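PDB 6JKV: PppA, which probably removes phosphate from serine and threonine residues as a manganese-binding PP2C-type phosphatase, and regulates type VI secretion in Pseudomonas aeruginosa. Local coordinates for residues Y29-V37 / P234-V242. Residues are numbered along the deposited sequence; the frame is centred on the assembly and turned at random.
Sequences YRSASYSHV and PYAVVRSLV
Tyr34 and Arg239 meet by stacking: the guanidinium lies flat on the ring, with planes 17° apart. The cation-pi contact is off-centre, with Arg239 CZ 4.5 Å from the centroid of the Tyr34 ring. Lower on the same side chain, Arg239 CG makes a CH-pi contact over the ring face. The arginine chain is bent at chi2 and crosses the tyrosine side chain at about a right angle. The other guanidinium face is covered by the Tyr235 ring, so the cation sits between two tyrosines.

One water joins the strand backbone to the arginine side chain: it donates to Ser33 O at 2.6 Å and accepts from Arg239 NH1 at 2.7 Å. It approaches the guanidinium at its edge, in plane.

The remaining contacts are apolar. Ala32 CB sits close over the first helical turn, 3.6 Å from Tyr235 CA and 4.1 Å from Pro234 CB. Val238 CG2 packs against Tyr34 CB. Val242 CG1 fills the corner between Tyr34 CE2 (3.6 Å) and His36 CB (3.7 Å). With chi1 at -173°, Tyr34 CG lies opposite the backbone N, which turns the ring toward the helix, where Arg239 covers one face and Val242 touches CD2 and CE2.

Strand 29-36 is an edge strand, paired with strand 254-261, which Val237 and Val238 also touch. Residues 234-242 of helix 234-247 run at 26° to the strand, and the helix packs on this edge of the sheet. Such helix-on-sheet packing belongs to the alpha-beta-beta-alpha sandwich of PP2C phosphatases.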
ATOM      1  N   TYR A  29       2.430 -13.055  13.048  1.00 18.16           N
ATOM      2  CA  TYR A  29       2.521 -12.405  11.722  1.00 17.57           C
ATOM      3  C   TYR A  29       3.997 -12.238  11.361  1.00 17.31           C
ATOM      4  O   TYR A  29       4.718 -11.618  12.134  1.00 15.71           O
ATOM      5  CB  TYR A  29       1.793 -11.064  11.735  1.00 17.46           C
ATOM      6  CG  TYR A  29       0.288 -11.178  11.713  1.00 17.66           C
ATOM      7  CD1 TYR A  29      -0.393 -11.400  10.525  1.00 17.17           C
ATOM      8  CD2 TYR A  29      -0.455 -11.090  12.882  1.00 18.30           C
ATOM      9  CE1 TYR A  29      -1.774 -11.510  10.489  1.00 16.86           C
ATOM     10  CE2 TYR A  29      -1.835 -11.215  12.866  1.00 18.37           C
ATOM     11  CZ  TYR A  29      -2.496 -11.428  11.668  1.00 17.73           C
ATOM     12  OH  TYR A  29      -3.853 -11.553  11.696  1.00 17.84           O
ATOM     13  N   ARG A  30       4.413 -12.853  10.253  1.00 18.92           N
ATOM     14  CA  ARG A  30       5.725 -12.628   9.599  1.00 18.80           C
ATOM     15  C   ARG A  30       5.524 -11.631   8.472  1.00 17.52           C
ATOM     16  O   ARG A  30       4.484 -11.710   7.806  1.00 19.84           O
ATOM     17  CB  ARG A  30       6.274 -13.890   8.938  1.00 20.26           C
ATOM     18  CG  ARG A  30       7.276 -14.658   9.772  1.00 21.54           C
ATOM     19  CD  ARG A  30       8.107 -15.570   8.896  1.00 22.43           C
ATOM     20  NE  ARG A  30       8.513 -16.784   9.595  1.00 24.50           N
ATOM     21  CZ  ARG A  30       9.650 -16.947  10.260  1.00 24.98           C
ATOM     22  NH1 ARG A  30      10.535 -15.974  10.343  1.00 25.97           N
ATOM     23  NH2 ARG A  30       9.902 -18.096  10.855  1.00 27.60           N
ATOM     24  N   SER A  31       6.507 -10.771   8.229  1.00 17.34           N
ATOM     25  CA  SER A  31       6.397  -9.751   7.167  1.00 17.43           C
ATOM     26  C   SER A  31       7.776  -9.399   6.636  1.00 18.40           C
ATOM     27  O   SER A  31       8.774  -9.586   7.346  1.00 19.35           O
ATOM     28  CB  SER A  31       5.658  -8.527   7.664  1.00 16.38           C
ATOM     29  OG  SER A  31       6.318  -7.950   8.783  1.00 15.52           O
ATOM     30  N   ALA A  32       7.801  -8.903   5.410  1.00 18.61           N
ATOM     31  CA  ALA A  32       9.017  -8.414   4.737  1.00 18.78           C
ATOM     32  C   ALA A  32       8.595  -7.404   3.676  1.00 18.34           C
ATOM     33  O   ALA A  32       7.481  -7.526   3.133  1.00 19.02           O
ATOM     34  CB  ALA A  32       9.802  -9.557   4.129  1.00 18.66           C
ATOM     35  N   SER A  33       9.466  -6.442   3.404  1.00 18.08           N
ATOM     36  CA  SER A  33       9.239  -5.383   2.401  1.00 18.63           C
ATOM     37  C   SER A  33      10.499  -5.223   1.563  1.00 18.92           C
ATOM     38  O   SER A  33      11.614  -5.417   2.095  1.00 19.90           O
ATOM     39  CB  SER A  33       8.882  -4.081   3.044  1.00 18.52           C
ATOM     40  OG  SER A  33      10.041  -3.506   3.626  1.00 21.33           O
ATOM     41  N   TYR A  34      10.308  -4.892   0.295  1.00 19.07           N
ATOM     42  CA  TYR A  34      11.411  -4.575  -0.637  1.00 19.53           C
ATOM     43  C   TYR A  34      10.886  -3.593  -1.676  1.00 18.62           C
ATOM     44  O   TYR A  34       9.762  -3.767  -2.164  1.00 18.48           O
ATOM     45  CB  TYR A  34      11.968  -5.842  -1.283  1.00 20.07           C
ATOM     46  CG  TYR A  34      13.205  -5.622  -2.114  1.00 21.54           C
ATOM     47  CD1 TYR A  34      14.259  -4.854  -1.651  1.00 22.84           C
ATOM     48  CD2 TYR A  34      13.330  -6.196  -3.368  1.00 22.68           C
ATOM     49  CE1 TYR A  34      15.396  -4.651  -2.417  1.00 24.52           C
ATOM     50  CE2 TYR A  34      14.470  -6.018  -4.138  1.00 23.15           C
ATOM     51  CZ  TYR A  34      15.495  -5.220  -3.672  1.00 23.96           C
ATOM     52  OH  TYR A  34      16.631  -5.030  -4.409  1.00 25.06           O
ATOM     53  N   SER A  35      11.680  -2.565  -1.959  1.00 19.65           N
ATOM     54  CA  SER A  35      11.356  -1.515  -2.951  1.00 20.51           C
ATOM     55  C   SER A  35      12.535  -1.357  -3.903  1.00 21.48           C
ATOM     56  O   SER A  35      13.677  -1.616  -3.508  1.00 24.07           O
ATOM     57  CB  SER A  35      11.006  -0.199  -2.285  1.00 20.15           C
ATOM     58  OG  SER A  35      10.471   0.717  -3.229  1.00 19.89           O
ATOM     59  N   HIS A  36      12.252  -0.963  -5.134  1.00 21.58           N
ATOM     60  CA  HIS A  36      13.291  -0.642  -6.137  1.00 22.78           C
ATOM     61  C   HIS A  36      12.829   0.555  -6.954  1.00 22.60           C
ATOM     62  O   HIS A  36      11.625   0.629  -7.297  1.00 21.46           O
ATOM     63  CB  HIS A  36      13.604  -1.843  -7.025  1.00 23.40           C
ATOM     64  CG  HIS A  36      14.910  -1.733  -7.744  1.00 25.03           C
ATOM     65  ND1 HIS A  36      15.102  -0.871  -8.811  1.00 24.85           N
ATOM     66  CD2 HIS A  36      16.089  -2.372  -7.562  1.00 26.19           C
ATOM     67  CE1 HIS A  36      16.337  -0.988  -9.255  1.00 26.89           C
ATOM     68  NE2 HIS A  36      16.967  -1.898  -8.502  1.00 26.68           N
ATOM     69  N   VAL A  37      13.760   1.458  -7.250  1.00 23.51           N
ATOM     70  CA  VAL A  37      13.465   2.693  -8.022  1.00 24.41           C
ATOM     71  C   VAL A  37      12.877   2.296  -9.383  1.00 23.85           C
ATOM     72  O   VAL A  37      12.072   3.068  -9.931  1.00 24.51           O
ATOM     73  CB  VAL A  37      14.724   3.570  -8.158  1.00 26.60           C
ATOM     74  CG1 VAL A  37      15.783   2.926  -9.046  1.00 28.26           C
ATOM     75  CG2 VAL A  37      14.359   4.952  -8.662  1.00 27.12           C
ATOM     76  N   PRO A 234       8.308 -14.780   3.167  1.00 20.11           N
ATOM     77  CA  PRO A 234       7.944 -13.453   2.665  1.00 19.90           C
ATOM     78  C   PRO A 234       9.139 -12.655   2.124  1.00 19.98           C
ATOM     79  O   PRO A 234       8.967 -11.936   1.176  1.00 20.45           O
ATOM     80  CB  PRO A 234       7.323 -12.758   3.883  1.00 19.13           C
ATOM     81  CG  PRO A 234       6.866 -13.897   4.757  1.00 19.61           C
ATOM     82  CD  PRO A 234       7.919 -14.966   4.572  1.00 20.26           C
ATOM     83  N   TYR A 235      10.323 -12.814   2.714  1.00 21.07           N
ATOM     84  CA  TYR A 235      11.553 -12.092   2.295  1.00 22.06           C
ATOM     85  C   TYR A 235      11.921 -12.478   0.857  1.00 23.08           C
ATOM     86  O   TYR A 235      12.184 -11.570   0.030  1.00 23.74           O
ATOM     87  CB  TYR A 235      12.702 -12.428   3.243  1.00 22.91           C
ATOM     88  CG  TYR A 235      13.977 -11.649   3.039  1.00 23.90           C
ATOM     89  CD1 TYR A 235      14.884 -11.983   2.038  1.00 24.92           C
ATOM     90  CD2 TYR A 235      14.284 -10.577   3.856  1.00 23.50           C
ATOM     91  CE1 TYR A 235      16.057 -11.273   1.861  1.00 25.72           C
ATOM     92  CE2 TYR A 235      15.461  -9.866   3.703  1.00 24.46           C
ATOM     93  CZ  TYR A 235      16.346 -10.206   2.694  1.00 25.62           C
ATOM     94  OH  TYR A 235      17.503  -9.503   2.523  1.00 28.50           O
ATOM     95  N   ALA A 236      11.993 -13.782   0.576  1.00 22.77           N
ATOM     96  CA  ALA A 236      12.278 -14.299  -0.781  1.00 23.41           C
ATOM     97  C   ALA A 236      11.137 -13.899  -1.721  1.00 22.09           C
ATOM     98  O   ALA A 236      11.425 -13.591  -2.881  1.00 22.85           O
ATOM     99  CB  ALA A 236      12.470 -15.797  -0.760  1.00 23.99           C
ATOM    100  N   VAL A 237       9.897 -13.883  -1.227  1.00 20.94           N
ATOM    101  CA  VAL A 237       8.698 -13.614  -2.068  1.00 20.48           C
ATOM    102  C   VAL A 237       8.748 -12.165  -2.559  1.00 20.17           C
ATOM    103  O   VAL A 237       8.645 -11.952  -3.770  1.00 20.26           O
ATOM    104  CB  VAL A 237       7.390 -13.937  -1.323  1.00 20.36           C
ATOM    105  CG1 VAL A 237       6.202 -13.272  -1.978  1.00 20.63           C
ATOM    106  CG2 VAL A 237       7.154 -15.429  -1.219  1.00 20.85           C
ATOM    107  N   VAL A 238       8.940 -11.198  -1.660  1.00 19.47           N
ATOM    108  CA  VAL A 238       8.972  -9.764  -2.053  1.00 19.29           C
ATOM    109  C   VAL A 238      10.139  -9.554  -3.018  1.00 20.01           C
ATOM    110  O   VAL A 238       9.944  -8.854  -4.008  1.00 21.12           O
ATOM    111  CB  VAL A 238       9.036  -8.813  -0.841  1.00 18.56           C
ATOM    112  CG1 VAL A 238       7.762  -8.913  -0.008  1.00 17.97           C
ATOM    113  CG2 VAL A 238      10.263  -9.048   0.026  1.00 19.49           C
ATOM    114  N   ARG A 239      11.297 -10.160  -2.760  1.00 20.84           N
ATOM    115  CA  ARG A 239      12.486  -9.993  -3.637  1.00 22.67           C
ATOM    116  C   ARG A 239      12.219 -10.629  -5.003  1.00 23.19           C
ATOM    117  O   ARG A 239      12.706 -10.085  -6.012  1.00 25.31           O
ATOM    118  CB  ARG A 239      13.745 -10.577  -2.991  1.00 23.75           C
ATOM    119  CG  ARG A 239      14.664  -9.506  -2.429  1.00 24.45           C
ATOM    120  CD  ARG A 239      15.198  -9.886  -1.078  1.00 24.82           C
ATOM    121  NE  ARG A 239      15.750  -8.734  -0.381  1.00 25.48           N
ATOM    122  CZ  ARG A 239      15.175  -8.105   0.640  1.00 25.13           C
ATOM    123  NH1 ARG A 239      13.993  -8.482   1.102  1.00 25.24           N
ATOM    124  NH2 ARG A 239      15.777  -7.069   1.195  1.00 26.22           N
ATOM    125  N   SER A 240      11.487 -11.744  -5.054  1.00 22.76           N
ATOM    126  CA  SER A 240      11.144 -12.425  -6.331  1.00 22.82           C
ATOM    127  C   SER A 240      10.122 -11.580  -7.100  1.00 21.86           C
ATOM    128  O   SER A 240      10.220 -11.498  -8.343  1.00 21.59           O
ATOM    129  CB  SER A 240      10.651 -13.812  -6.099  1.00 22.85           C
ATOM    130  OG  SER A 240      11.591 -14.551  -5.337  1.00 24.71           O
ATOM    131  N   LEU A 241       9.178 -10.955  -6.397  1.00 20.27           N
ATOM    132  CA  LEU A 241       8.181 -10.071  -7.051  1.00 20.40           C
ATOM    133  C   LEU A 241       8.900  -8.900  -7.719  1.00 21.45           C
ATOM    134  O   LEU A 241       8.648  -8.649  -8.918  1.00 20.71           O
ATOM    135  CB  LEU A 241       7.174  -9.570  -6.017  1.00 19.60           C
ATOM    136  CG  LEU A 241       6.133 -10.585  -5.559  1.00 19.45           C
ATOM    137  CD1 LEU A 241       5.418 -10.069  -4.319  1.00 18.81           C
ATOM    138  CD2 LEU A 241       5.144 -10.877  -6.677  1.00 19.56           C
ATOM    139  N   VAL A 242       9.769  -8.221  -6.970  1.00 21.64           N
ATOM    140  CA  VAL A 242      10.513  -7.037  -7.477  1.00 21.86           C
ATOM    141  C   VAL A 242      11.402  -7.495  -8.641  1.00 23.27           C
ATOM    142  O   VAL A 242      11.424  -6.790  -9.671  1.00 23.43           O
ATOM    143  CB  VAL A 242      11.300  -6.345  -6.348  1.00 21.92           C
ATOM    144  CG1 VAL A 242      12.273  -5.305  -6.878  1.00 22.78           C
ATOM    145  CG2 VAL A 242      10.349  -5.726  -5.331  1.00 20.92           C
TER
HETATM  146  O   HOH W   1      12.599  -7.587   3.237  1.00 31.07           O